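Local coordinates for putative endonuclease/exonuclease/phosphatase family protein (Bacteroides vulgatus ATCC 8482, PDB 3G6S) that probably cleaves phosphodiester bonds as a nuclease of the DNase I-like endonuclease/exonuclease/phosphatase family, at residues 63-68 with 81-86; 90-95 with 118-123; 109-114 with 143-148; 174-179 with 219-224; 205-210 with 250-255. One frame throughout, in Å; residues are numbered along the deposited sequence.

Overall arrangement
The five contacts illustrate how a two-sheet sandwich has sheet-edge pairing at one end and loop contacts at the other. Contact 1 forms one outer edge of one sheet and contact 2 one outer edge of the other; their centres lie about 9 Å apart and their side chains interlock between the sheets. Contact 1 closes before contact 2 opens, whereas contacts 2 and 3 alternate along the chain, as do contacts 4 and 5. Contact 3 ties a loop to helix 144-161 and touches contact 4. Contacts 4 and 5, centres about 10 Å apart, join loops at what is probably the active-site end, contact 5 reaching strand 254-260 in the sheet of contact 1. The centres of contacts 1 and 4 are about 27 Å apart.

Contact 1. Residues 63-68 with 81-86; sequences DGIGVG and LFYRKD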
# COMPACT_ATOMS: atom_id res chain seq x y z
N ASP A 63 -9.84 10.83 3.66
CA ASP A 63 -8.80 11.72 4.15
C ASP A 63 -7.46 11.05 3.90
O ASP A 63 -7.35 9.83 3.96
CB ASP A 63 -9.01 11.98 5.64
CG ASP A 63 -8.79 13.43 6.00
OD1 ASP A 63 -7.64 13.90 5.87
OD2 ASP A 63 -9.78 14.09 6.39
N GLY A 64 -6.43 11.85 3.62
CA GLY A 64 -5.12 11.29 3.35
C GLY A 64 -4.11 11.48 4.46
O GLY A 64 -4.24 12.39 5.28
N ILE A 65 -3.09 10.62 4.48
CA ILE A 65 -2.05 10.70 5.48
C ILE A 65 -0.69 10.46 4.85
O ILE A 65 -0.51 9.48 4.13
CB ILE A 65 -2.26 9.65 6.59
CG1 ILE A 65 -3.60 9.88 7.29
CG2 ILE A 65 -1.12 9.73 7.59
CD1 ILE A 65 -3.91 8.86 8.38
N GLY A 66 0.27 11.33 5.11
CA GLY A 66 1.60 11.13 4.54
C GLY A 66 2.30 12.37 4.05
O GLY A 66 1.71 13.45 3.98
N VAL A 67 3.57 12.23 3.71
CA VAL A 67 4.36 13.35 3.22
C VAL A 67 5.30 12.92 2.10
O VAL A 67 5.43 11.73 1.82
CB VAL A 67 5.18 13.99 4.36
CG1 VAL A 67 4.25 14.50 5.46
CG2 VAL A 67 6.15 12.96 4.93
N GLY A 68 5.94 13.90 1.46
CA GLY A 68 6.87 13.59 0.39
C GLY A 68 8.09 12.88 0.94
O GLY A 68 8.55 13.20 2.03
N LEU A 81 -2.08 6.94 2.95
CA LEU A 81 -3.17 6.09 3.39
C LEU A 81 -4.46 6.91 3.36
O LEU A 81 -4.53 7.97 3.97
CB LEU A 81 -2.92 5.60 4.82
CG LEU A 81 -2.00 4.38 4.95
CD1 LEU A 81 -1.55 4.25 6.39
CD2 LEU A 81 -2.73 3.13 4.48
N PHE A 82 -5.46 6.44 2.63
CA PHE A 82 -6.74 7.13 2.58
C PHE A 82 -7.76 6.28 3.32
O PHE A 82 -7.78 5.06 3.17
CB PHE A 82 -7.18 7.38 1.13
CG PHE A 82 -6.47 8.53 0.48
CD1 PHE A 82 -5.14 8.41 0.09
CD2 PHE A 82 -7.11 9.75 0.30
CE1 PHE A 82 -4.45 9.49 -0.47
CE2 PHE A 82 -6.43 10.85 -0.26
CZ PHE A 82 -5.10 10.71 -0.65
N TYR A 83 -8.60 6.94 4.11
CA TYR A 83 -9.60 6.23 4.88
C TYR A 83 -10.91 7.01 4.97
O TYR A 83 -10.95 8.22 4.74
CB TYR A 83 -9.08 5.99 6.29
CG TYR A 83 -8.75 7.26 7.03
CD1 TYR A 83 -7.53 7.92 6.82
CD2 TYR A 83 -9.66 7.82 7.93
CE1 TYR A 83 -7.24 9.11 7.50
CE2 TYR A 83 -9.37 9.00 8.60
CZ TYR A 83 -8.17 9.64 8.39
OH TYR A 83 -7.89 10.80 9.08
N ARG A 84 -11.99 6.30 5.32
CA ARG A 84 -13.31 6.91 5.48
C ARG A 84 -13.32 7.78 6.74
O ARG A 84 -13.21 7.27 7.85
CB ARG A 84 -14.37 5.82 5.61
CG ARG A 84 -14.57 5.00 4.35
CD ARG A 84 -15.20 5.84 3.27
NE ARG A 84 -16.50 6.34 3.69
CZ ARG A 84 -17.55 5.57 3.95
NH1 ARG A 84 -17.44 4.25 3.83
NH2 ARG A 84 -18.69 6.11 4.35
N LYS A 85 -13.46 9.09 6.57
CA LYS A 85 -13.48 10.04 7.69
C LYS A 85 -14.50 9.67 8.76
O LYS A 85 -14.21 9.74 9.95
CB LYS A 85 -13.82 11.45 7.19
CG LYS A 85 -13.09 11.85 5.92
CD LYS A 85 -13.62 13.15 5.32
CE LYS A 85 -13.13 14.37 6.08
NZ LYS A 85 -13.44 15.63 5.35
N ASP A 86 -15.69 9.27 8.32
CA ASP A 86 -16.78 8.90 9.20
C ASP A 86 -16.68 7.51 9.82
O ASP A 86 -17.33 7.23 10.82
CB ASP A 86 -18.12 9.05 8.46
CG ASP A 86 -18.18 8.23 7.18
OD1 ASP A 86 -17.39 8.50 6.24
OD2 ASP A 86 -19.02 7.30 7.10
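The ring of Phe-82 has the CA of Gly-64 centred over one face, 3.9 Å from the ring centroid and only 11° off the normal. Tyr-83, on the other side of the sheet, receives Asp-63 CB over one face, 4.1 Å from its centroid, while Ile-65 CD1 approaches obliquely, 3.5 Å from Tyr-83 CE1. With CG tucked over its own backbone (chi1 60°), Tyr-83 leans its ring back across the neighbouring strand, side by side with Asp-63. Replacing Tyr-83 by alanine would probably leave Asp-63 CB and Ile-65 CD1 without the surface they rest on and open a gap beside Phe-123 and Val-90 between the sheets. Between the strands, Tyr-83 N donates to Asp-63 O (3.2 Å) and Leu-81 N to Ile-65 O (3.2 Å). Lys-85 crosses Asp-63 nearly at a right angle, but Lys-85 NZ stays 4.1 Å from Asp-63 OD2, beyond salt-bridge range. Phe-82 packs against helix 49-58, whereas Ile-65 and Tyr-83 meet Val-90 of the opposing sheet. A strand pair with a helix on one face and a second sheet on the other is the layering of the DNase I-like alpha/beta sandwich.

Contact 2. Residues 90-95 with 118-123; sequences VLDSNT and ATWAKF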
# COMPACT_ATOMS: atom_id res chain seq x y z
N VAL A 90 -8.15 8.64 13.43
CA VAL A 90 -6.70 8.46 13.49
C VAL A 90 -6.18 8.86 14.87
O VAL A 90 -6.19 10.04 15.21
CB VAL A 90 -5.99 9.33 12.44
CG1 VAL A 90 -4.49 9.24 12.64
CG2 VAL A 90 -6.38 8.86 11.05
N LEU A 91 -5.74 7.87 15.65
CA LEU A 91 -5.22 8.17 16.98
C LEU A 91 -3.82 8.75 16.87
O LEU A 91 -3.44 9.66 17.61
CB LEU A 91 -5.19 6.91 17.84
CG LEU A 91 -6.55 6.30 18.17
CD1 LEU A 91 -6.36 5.00 18.91
CD2 LEU A 91 -7.37 7.29 18.99
N ASP A 92 -3.06 8.24 15.91
CA ASP A 92 -1.71 8.71 15.69
C ASP A 92 -1.24 8.22 14.34
O ASP A 92 -1.75 7.23 13.82
CB ASP A 92 -0.79 8.21 16.80
CG ASP A 92 0.59 8.84 16.72
OD1 ASP A 92 0.71 9.92 16.09
OD2 ASP A 92 1.54 8.27 17.31
N SER A 93 -0.27 8.91 13.77
CA SER A 93 0.24 8.54 12.47
C SER A 93 1.56 9.23 12.20
O SER A 93 1.87 10.25 12.81
CB SER A 93 -0.76 8.96 11.39
OG SER A 93 -1.05 10.34 11.49
N ASN A 94 2.33 8.67 11.29
CA ASN A 94 3.61 9.26 10.96
C ASN A 94 4.24 8.54 9.78
O ASN A 94 3.65 7.63 9.21
CB ASN A 94 4.53 9.19 12.18
CG ASN A 94 5.75 10.05 12.03
OD1 ASN A 94 5.64 11.26 11.85
ND2 ASN A 94 6.93 9.43 12.08
N THR A 95 5.44 8.97 9.41
CA THR A 95 6.15 8.35 8.30
C THR A 95 7.64 8.35 8.61
O THR A 95 8.17 9.35 9.08
CB THR A 95 5.82 9.08 6.96
OG1 THR A 95 6.70 8.62 5.93
CG2 THR A 95 5.96 10.58 7.12
N ALA A 118 7.81 4.63 4.56
CA ALA A 118 6.66 3.86 5.01
C ALA A 118 5.82 4.84 5.82
O ALA A 118 6.34 5.57 6.65
CB ALA A 118 7.11 2.70 5.89
N THR A 119 4.52 4.90 5.54
CA THR A 119 3.63 5.78 6.29
C THR A 119 2.70 4.86 7.08
O THR A 119 2.20 3.88 6.54
CB THR A 119 2.82 6.71 5.36
OG1 THR A 119 3.68 7.72 4.82
CG2 THR A 119 1.68 7.39 6.12
N TRP A 120 2.51 5.16 8.37
CA TRP A 120 1.66 4.34 9.23
C TRP A 120 0.64 5.17 9.98
O TRP A 120 0.76 6.39 10.07
CB TRP A 120 2.49 3.56 10.25
CG TRP A 120 3.25 4.43 11.21
CD1 TRP A 120 4.52 4.88 11.07
CD2 TRP A 120 2.76 4.98 12.45
NE1 TRP A 120 4.86 5.68 12.14
CE2 TRP A 120 3.80 5.75 13.00
CE3 TRP A 120 1.54 4.89 13.14
CZ2 TRP A 120 3.67 6.44 14.22
CZ3 TRP A 120 1.40 5.58 14.36
CH2 TRP A 120 2.47 6.34 14.88
N ALA A 121 -0.34 4.48 10.55
CA ALA A 121 -1.38 5.15 11.31
C ALA A 121 -2.08 4.18 12.23
O ALA A 121 -2.44 3.06 11.84
CB ALA A 121 -2.38 5.78 10.37
N LYS A 122 -2.27 4.60 13.48
CA LYS A 122 -2.95 3.80 14.47
C LYS A 122 -4.42 4.24 14.38
O LYS A 122 -4.77 5.37 14.75
CB LYS A 122 -2.34 4.10 15.83
CG LYS A 122 -2.93 3.37 17.02
CD LYS A 122 -2.16 3.74 18.28
CE LYS A 122 -2.83 3.18 19.52
NZ LYS A 122 -2.21 3.71 20.76
N PHE A 123 -5.27 3.36 13.87
CA PHE A 123 -6.70 3.64 13.68
C PHE A 123 -7.59 3.15 14.80
O PHE A 123 -7.18 2.39 15.65
CB PHE A 123 -7.20 2.99 12.39
CG PHE A 123 -6.81 3.72 11.15
CD1 PHE A 123 -7.34 4.97 10.86
CD2 PHE A 123 -5.95 3.13 10.23
CE1 PHE A 123 -7.03 5.62 9.67
CE2 PHE A 123 -5.63 3.78 9.03
CZ PHE A 123 -6.18 5.03 8.75
O HOH W 1 7.61 7.09 13.01
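Trp-120 lays its indole against the backbone of Ser-93 and Asn-94 in an antiparallel strand pair that carries a classic beta bulge, Leu-91 and Asp-92 both facing Lys-122. Ser-93 CA sits over the Trp-120 six-membered ring, 3.9 Å from its centroid, and Asp-92 OD2 lies at the ring edge, 3.2 Å from Trp-120 CH2. A chi1 of 63° at Trp-120 folds the indole across the partner strand. Were Trp-120 a serine, Ser-93 CA and Asn-94 CB would probably lose the ring face they rest on, and the nearby water its NE1 donor. Holding the strands in register are Trp-120 N to Asn-94 O (2.8 Å) and its return bond, with Leu-91 N to Lys-122 O and Lys-122 N to Asp-92 O gripping the bulge. Further out, Met-133 and Val-135 of the next strand pack on the indole, and Val-90 CG2 touches Phe-123 CE1 on the inner face. One water accepts from Trp-120 NE1 at 3.2 Å and from Asn-94 ND2 at 2.6 Å.

Contact 3. Residues 109-114 with 143-148; sequences GWDAVC and GEEARR
Trp-110 and Asp-111 both turn CG anti to their own carbonyl carbon (chi1 -50° and -64°), which sets the indole against one flank of helix 144-161 and the carboxylate at its first turn. The two residues are the corner of a type II' beta turn running from Gly-109 to Ala-112, with Trp-110 itself taking the positive-phi position. Trp-110 CE3 approaches Ala-146 CA to 3.6 Å, obliquely to the ring, and Trp-110 CB lies 3.9 Å from Ala-146 CB. The Ala-146 methyl lies over one face of the turn, its CB 4.2 Å from Ala-112 CB and 3.6 Å from Ala-112 N. Asp-111 contributes the polar link: Glu-145 N donates to Asp-111 OD2, a nearly straight but long and weak bond of 3.4 Å, and the first-turn amides of the helix may favour the Asp-111 carboxylate there. Glu-145 carries its own carboxylate away to Gln-149. Outside the segments, Trp-110 N bonds to Glu-100, while Asp-140 OD1 accepts weakly from both Val-113 N and Gly-143 N, tying the two segments together beside the contact. The arrangement is a beta turn docked on the N-terminal end of a helix, Gly-143 being the N-cap, and it pins the long loop between strands 88-97 and 117-125 to the helical layer of the sandwich.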
# COMPACT_ATOMS: atom_id res chain seq x y z
N GLY A 109 19.10 4.27 2.13
CA GLY A 109 19.60 3.21 2.97
C GLY A 109 20.12 1.97 2.27
O GLY A 109 19.49 1.46 1.34
N TRP A 110 21.27 1.48 2.71
CA TRP A 110 21.86 0.27 2.14
C TRP A 110 21.94 0.27 0.61
O TRP A 110 22.25 1.29 -0.01
CB TRP A 110 21.04 -0.93 2.62
CG TRP A 110 20.82 -0.93 4.10
CD1 TRP A 110 21.74 -1.26 5.06
CD2 TRP A 110 19.63 -0.56 4.80
NE1 TRP A 110 21.19 -1.11 6.32
CE2 TRP A 110 19.89 -0.69 6.18
CE3 TRP A 110 18.35 -0.13 4.39
CZ2 TRP A 110 18.93 -0.39 7.17
CZ3 TRP A 110 17.40 0.16 5.37
CH2 TRP A 110 17.69 0.02 6.74
N ASP A 111 21.65 -0.88 0.01
CA ASP A 111 21.68 -1.07 -1.44
C ASP A 111 20.78 -0.11 -2.20
O ASP A 111 20.88 0.01 -3.42
CB ASP A 111 21.23 -2.49 -1.78
CG ASP A 111 22.16 -3.55 -1.25
OD1 ASP A 111 22.70 -3.36 -0.14
OD2 ASP A 111 22.35 -4.58 -1.93
N ALA A 112 19.89 0.56 -1.48
CA ALA A 112 18.94 1.50 -2.07
C ALA A 112 19.45 2.30 -3.26
O ALA A 112 20.64 2.64 -3.34
CB ALA A 112 18.41 2.45 -1.00
N VAL A 113 18.55 2.59 -4.19
CA VAL A 113 18.87 3.37 -5.38
C VAL A 113 18.05 4.65 -5.36
O VAL A 113 18.41 5.65 -5.99
CB VAL A 113 18.56 2.57 -6.67
CG1 VAL A 113 18.57 3.49 -7.87
CG2 VAL A 113 19.59 1.47 -6.85
N CYS A 114 16.94 4.61 -4.63
CA CYS A 114 16.02 5.75 -4.48
C CYS A 114 15.56 5.80 -3.04
O CYS A 114 15.35 4.76 -2.41
CB CYS A 114 14.79 5.58 -5.37
SG CYS A 114 15.10 5.49 -7.15
N GLY A 143 17.93 -2.28 -4.54
CA GLY A 143 18.54 -2.64 -3.28
C GLY A 143 18.08 -3.91 -2.60
O GLY A 143 16.99 -3.96 -2.02
N GLU A 144 18.91 -4.95 -2.65
CA GLU A 144 18.55 -6.22 -2.02
C GLU A 144 18.59 -6.13 -0.51
O GLU A 144 17.61 -6.41 0.17
CB GLU A 144 19.48 -7.34 -2.46
CG GLU A 144 19.17 -7.88 -3.83
CD GLU A 144 19.54 -9.34 -3.94
OE1 GLU A 144 18.96 -10.16 -3.18
OE2 GLU A 144 20.39 -9.68 -4.80
N GLU A 145 19.75 -5.74 0.01
CA GLU A 145 19.90 -5.64 1.44
C GLU A 145 18.88 -4.64 1.97
O GLU A 145 18.26 -4.89 3.00
CB GLU A 145 21.32 -5.20 1.79
CG GLU A 145 21.64 -5.28 3.26
CD GLU A 145 21.19 -6.60 3.88
OE1 GLU A 145 21.37 -7.66 3.23
OE2 GLU A 145 20.66 -6.58 5.01
N ALA A 146 18.70 -3.54 1.26
CA ALA A 146 17.75 -2.51 1.69
C ALA A 146 16.37 -3.13 1.89
O ALA A 146 15.67 -2.81 2.86
CB ALA A 146 17.68 -1.38 0.68
N ARG A 147 15.97 -4.00 0.97
CA ARG A 147 14.67 -4.63 1.08
C ARG A 147 14.55 -5.49 2.33
O ARG A 147 13.54 -5.43 3.04
CB ARG A 147 14.35 -5.48 -0.16
CG ARG A 147 13.79 -4.68 -1.31
CD ARG A 147 13.13 -5.59 -2.31
NE ARG A 147 14.05 -6.57 -2.89
CZ ARG A 147 14.97 -6.29 -3.80
NH1 ARG A 147 15.11 -5.05 -4.25
NH2 ARG A 147 15.74 -7.25 -4.28
N ARG A 148 15.58 -6.29 2.60
CA ARG A 148 15.56 -7.15 3.78
C ARG A 148 15.48 -6.30 5.04
O ARG A 148 14.77 -6.65 5.99
CB ARG A 148 16.80 -8.03 3.84
CG ARG A 148 16.86 -8.86 5.13
CD ARG A 148 18.20 -9.54 5.37
NE ARG A 148 18.36 -10.80 4.64
CZ ARG A 148 19.29 -11.70 4.93
NH1 ARG A 148 20.14 -11.48 5.92
NH2 ARG A 148 19.39 -12.83 4.23

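Contact 4. Residues 174-179 with 219-224; sequences NVTDAS and DCEKID
The two segments run past each other as irregular loops, closest at Val-175 and Ile-223, whose CA atoms are 4.9 Å apart, and they meet through C-H contacts rather than strand pairing. An ST turn and a type I beta turn share the segment 174-179: Thr-176 OG1 accepts from Ala-178 N, and the beta turn spans Thr-176 to Ser-179, the N-cap of helix 180-186. Across the contact, Ile-223 CA points its hydrogen at Val-175 O, 3.2 Å away, and Thr-176 CA does likewise to Lys-222 O at 3.5 Å. Ile-223 covers Val-175 O with its CB and CG2, both 3.6 Å from that oxygen. A chi1 of 60° lets Thr-176 use its hydroxyl for its own turn while Thr-176 CG2 is turned to Glu-221, 3.8 Å from Glu-221 CB. Thr-176 O is gripped twice by Ser-179, through Ser-179 OG at 2.8 Å and through Ser-179 N, and Ser-179 OG also caps Tyr-182 N. Asn-174 belongs to the Gly-Asp-Phe-Asn sequence that borders the active site in relatives, and its N bonds to Asp-172, so the contact probably lies at the border of that site. Lys-222 NZ donates to Asp-224 O two residues on. A single water joins the loops, donating to Lys-222 O at 2.6 Å and accepting from Asp-177 N at 3.0 Å.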
# COMPACT_ATOMS: atom_id res chain seq x y z
N ASN A 174 8.22 -4.48 -5.19
CA ASN A 174 9.11 -4.68 -6.33
C ASN A 174 9.75 -6.05 -6.38
O ASN A 174 10.88 -6.19 -6.85
CB ASN A 174 10.21 -3.62 -6.35
CG ASN A 174 9.73 -2.30 -6.87
OD1 ASN A 174 9.11 -2.22 -7.94
ND2 ASN A 174 10.04 -1.23 -6.14
N VAL A 175 9.06 -7.06 -5.89
CA VAL A 175 9.58 -8.42 -5.93
C VAL A 175 8.42 -9.39 -5.89
O VAL A 175 7.28 -9.01 -5.61
CB VAL A 175 10.54 -8.73 -4.74
CG1 VAL A 175 11.87 -8.03 -4.97
CG2 VAL A 175 9.92 -8.27 -3.43
N THR A 176 8.68 -10.65 -6.21
CA THR A 176 7.61 -11.61 -6.17
C THR A 176 7.72 -12.36 -4.86
O THR A 176 8.53 -12.01 -4.00
CB THR A 176 7.68 -12.60 -7.35
OG1 THR A 176 8.92 -13.32 -7.29
CG2 THR A 176 7.57 -11.86 -8.66
N ASP A 177 6.90 -13.40 -4.72
CA ASP A 177 6.90 -14.22 -3.52
C ASP A 177 8.15 -15.08 -3.49
O ASP A 177 8.49 -15.66 -2.46
CB ASP A 177 5.64 -15.10 -3.51
CG ASP A 177 5.51 -15.95 -4.77
OD1 ASP A 177 5.71 -15.42 -5.88
OD2 ASP A 177 5.20 -17.16 -4.63
N ALA A 178 8.86 -15.14 -4.61
CA ALA A 178 10.08 -15.93 -4.70
C ALA A 178 11.31 -15.16 -4.20
O ALA A 178 12.40 -15.72 -4.13
CB ALA A 178 10.30 -16.39 -6.14
N SER A 179 11.15 -13.89 -3.86
CA SER A 179 12.27 -13.10 -3.39
C SER A 179 12.58 -13.44 -1.94
O SER A 179 11.85 -14.20 -1.30
CB SER A 179 11.96 -11.61 -3.49
OG SER A 179 10.88 -11.24 -2.66
N ASP A 219 3.16 -13.42 -18.74
CA ASP A 219 4.48 -12.97 -18.27
C ASP A 219 4.42 -11.92 -17.18
O ASP A 219 5.45 -11.38 -16.78
CB ASP A 219 5.31 -12.44 -19.44
CG ASP A 219 5.61 -13.51 -20.48
OD1 ASP A 219 5.88 -14.67 -20.08
OD2 ASP A 219 5.59 -13.19 -21.69
N CYS A 220 3.22 -11.61 -16.69
CA CYS A 220 3.07 -10.62 -15.65
C CYS A 220 3.34 -11.21 -14.27
O CYS A 220 3.07 -12.39 -14.01
CB CYS A 220 1.67 -10.01 -15.68
SG CYS A 220 1.35 -8.97 -17.10
N GLU A 221 3.88 -10.39 -13.38
CA GLU A 221 4.19 -10.83 -12.04
C GLU A 221 3.41 -10.06 -10.99
O GLU A 221 2.87 -8.97 -11.26
CB GLU A 221 5.67 -10.65 -11.75
CG GLU A 221 6.59 -11.13 -12.85
CD GLU A 221 8.04 -10.93 -12.48
OE1 GLU A 221 8.36 -9.85 -11.92
OE2 GLU A 221 8.86 -11.84 -12.76
N LYS A 222 3.36 -10.62 -9.79
CA LYS A 222 2.68 -10.01 -8.66
C LYS A 222 3.77 -9.41 -7.77
O LYS A 222 4.56 -10.15 -7.20
CB LYS A 222 1.88 -11.06 -7.89
CG LYS A 222 1.27 -10.54 -6.60
CD LYS A 222 0.23 -11.51 -6.07
CE LYS A 222 -0.67 -10.86 -5.03
NZ LYS A 222 0.07 -10.46 -3.80
N ILE A 223 3.81 -8.09 -7.67
CA ILE A 223 4.82 -7.44 -6.85
C ILE A 223 4.19 -6.58 -5.77
O ILE A 223 4.90 -5.91 -5.02
CB ILE A 223 5.75 -6.55 -7.68
CG1 ILE A 223 4.95 -5.46 -8.38
CG2 ILE A 223 6.48 -7.42 -8.70
CD1 ILE A 223 5.78 -4.57 -9.27
N ASP A 224 2.87 -6.60 -5.70
CA ASP A 224 2.15 -5.82 -4.69
C ASP A 224 1.52 -6.78 -3.70
O ASP A 224 0.92 -7.77 -4.10
CB ASP A 224 1.11 -4.93 -5.37
CG ASP A 224 1.75 -3.88 -6.30
OD1 ASP A 224 1.78 -4.10 -7.53
OD2 ASP A 224 2.25 -2.85 -5.79
O HOH W 2 4.52 -12.63 -6.40

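Contact 5. Residues 205-210 with 250-255; sequences VDYTFH and DHNPQL
Backbone hydrogen bonds draw the loops together at Thr-208 and Asn-252 and again at His-210 and Asp-250. Asn-252 N donates to Thr-208 O (2.8 Å) from above the carbonyl plane, whereas His-210 N meets Asp-250 O almost head-on, 3.1 Å away with an N-H...O angle of 178°. Among side-chain polar contacts, Thr-208 OG1, swung away from its own N by a chi1 of -178°, lies 2.8 Å from Asn-252 O, though Asp-224 OD1 is a second claimant for its one proton. His-210 NE2 gives a weak bond to Asn-252 OD1 (3.2 Å), and its ring carries Asp-250 O over one face. His-210 ND1 bonds to Ala-213 N, which suits ND1 as acceptor and NE2 as donor. Asn-252 ND2 and Tyr-207 OH both turn to Glu-242. Aromatic packing adds Phe-209 CD1, set 3.4 Å from His-251 CE1 over the imidazole face; the two planes stand 54° apart. Within its own loop, His-251 ND1 donates to Asp-250 OD1 (2.6 Å). Asp-250 and His-251 end the Ser-Asp-His sequence that lines the active site in relatives. With Phe-209 over one face and Asp-250 OD1 bonded at the ND1 edge, the His-251 imidazole is probably fixed in orientation at what is probably the active site.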
# COMPACT_ATOMS: atom_id res chain seq x y z
N VAL A 205 -7.40 -11.55 -11.45
CA VAL A 205 -6.15 -12.02 -12.02
C VAL A 205 -5.12 -12.28 -10.91
O VAL A 205 -5.33 -11.87 -9.77
CB VAL A 205 -5.61 -10.98 -13.03
CG1 VAL A 205 -6.56 -10.88 -14.21
CG2 VAL A 205 -5.50 -9.60 -12.36
N ASP A 206 -4.01 -12.94 -11.24
CA ASP A 206 -2.98 -13.25 -10.25
C ASP A 206 -1.70 -12.43 -10.39
O ASP A 206 -0.67 -12.76 -9.79
CB ASP A 206 -2.64 -14.75 -10.27
CG ASP A 206 -2.28 -15.26 -11.65
OD1 ASP A 206 -1.51 -14.57 -12.36
OD2 ASP A 206 -2.74 -16.36 -12.02
N TYR A 207 -1.75 -11.37 -11.19
CA TYR A 207 -0.59 -10.50 -11.38
C TYR A 207 -1.03 -9.07 -11.07
O TYR A 207 -2.20 -8.74 -11.19
CB TYR A 207 -0.07 -10.60 -12.81
CG TYR A 207 -1.10 -10.30 -13.88
CD1 TYR A 207 -2.01 -11.28 -14.29
CD2 TYR A 207 -1.17 -9.04 -14.48
CE1 TYR A 207 -2.96 -11.02 -15.27
CE2 TYR A 207 -2.12 -8.77 -15.46
CZ TYR A 207 -3.00 -9.76 -15.85
OH TYR A 207 -3.94 -9.50 -16.82
N THR A 208 -0.06 -8.23 -10.70
CA THR A 208 -0.35 -6.85 -10.32
C THR A 208 0.38 -5.79 -11.17
O THR A 208 0.19 -4.59 -10.98
CB THR A 208 -0.02 -6.65 -8.81
OG1 THR A 208 -0.34 -5.30 -8.41
CG2 THR A 208 1.44 -6.89 -8.54
N PHE A 209 1.23 -6.23 -12.09
CA PHE A 209 1.93 -5.29 -12.95
C PHE A 209 1.83 -5.74 -14.40
O PHE A 209 2.14 -6.88 -14.73
CB PHE A 209 3.40 -5.18 -12.54
CG PHE A 209 4.14 -4.12 -13.29
CD1 PHE A 209 3.81 -2.78 -13.13
CD2 PHE A 209 5.15 -4.47 -14.19
CE1 PHE A 209 4.47 -1.78 -13.84
CE2 PHE A 209 5.83 -3.49 -14.92
CZ PHE A 209 5.49 -2.14 -14.75
N HIS A 210 1.40 -4.84 -15.28
CA HIS A 210 1.25 -5.16 -16.69
C HIS A 210 1.82 -4.06 -17.59
O HIS A 210 1.76 -4.16 -18.81
CB HIS A 210 -0.24 -5.37 -16.99
CG HIS A 210 -1.12 -4.31 -16.41
ND1 HIS A 210 -1.13 -3.02 -16.87
CD2 HIS A 210 -1.98 -4.35 -15.36
CE1 HIS A 210 -1.96 -2.30 -16.13
NE2 HIS A 210 -2.49 -3.08 -15.21
N ASP A 250 -0.52 1.42 -14.39
CA ASP A 250 0.27 0.34 -14.96
C ASP A 250 0.21 -0.85 -14.00
O ASP A 250 0.64 -1.96 -14.33
CB ASP A 250 1.73 0.76 -15.20
CG ASP A 250 2.34 1.46 -14.01
OD1 ASP A 250 1.85 1.26 -12.88
OD2 ASP A 250 3.31 2.22 -14.20
N HIS A 251 -0.33 -0.61 -12.81
CA HIS A 251 -0.49 -1.65 -11.80
C HIS A 251 -1.96 -2.00 -11.61
O HIS A 251 -2.86 -1.25 -12.00
CB HIS A 251 0.05 -1.19 -10.45
CG HIS A 251 1.53 -1.28 -10.30
ND1 HIS A 251 2.39 -0.36 -10.86
CD2 HIS A 251 2.31 -2.16 -9.62
CE1 HIS A 251 3.63 -0.66 -10.52
NE2 HIS A 251 3.61 -1.75 -9.77
N ASN A 252 -2.20 -3.16 -11.00
CA ASN A 252 -3.54 -3.61 -10.68
C ASN A 252 -3.69 -3.54 -9.16
O ASN A 252 -2.83 -3.99 -8.42
CB ASN A 252 -3.78 -5.05 -11.14
CG ASN A 252 -4.26 -5.14 -12.59
OD1 ASN A 252 -4.73 -4.15 -13.17
ND2 ASN A 252 -4.16 -6.34 -13.17
N PRO A 253 -4.78 -2.95 -8.67
CA PRO A 253 -4.99 -2.85 -7.22
C PRO A 253 -5.33 -4.22 -6.63
O PRO A 253 -5.84 -5.09 -7.34
CB PRO A 253 -6.16 -1.88 -7.11
CG PRO A 253 -6.98 -2.27 -8.32
CD PRO A 253 -5.93 -2.39 -9.40
N GLN A 254 -5.04 -4.41 -5.35
CA GLN A 254 -5.36 -5.67 -4.69
C GLN A 254 -6.32 -5.40 -3.53
O GLN A 254 -5.93 -4.78 -2.53
CB GLN A 254 -4.10 -6.34 -4.14
CG GLN A 254 -4.33 -7.81 -3.81
CD GLN A 254 -3.33 -8.39 -2.80
OE1 GLN A 254 -2.14 -8.10 -2.84
NE2 GLN A 254 -3.83 -9.24 -1.91
N LEU A 255 -7.57 -5.84 -3.66
CA LEU A 255 -8.53 -5.63 -2.58
C LEU A 255 -8.54 -6.80 -1.60
O LEU A 255 -8.17 -7.91 -1.95
CB LEU A 255 -9.95 -5.42 -3.14
CG LEU A 255 -10.12 -4.44 -4.31
CD1 LEU A 255 -11.59 -4.07 -4.44
CD2 LEU A 255 -9.29 -3.20 -4.07
O HOH W 3 -5.17 -1.19 -14.15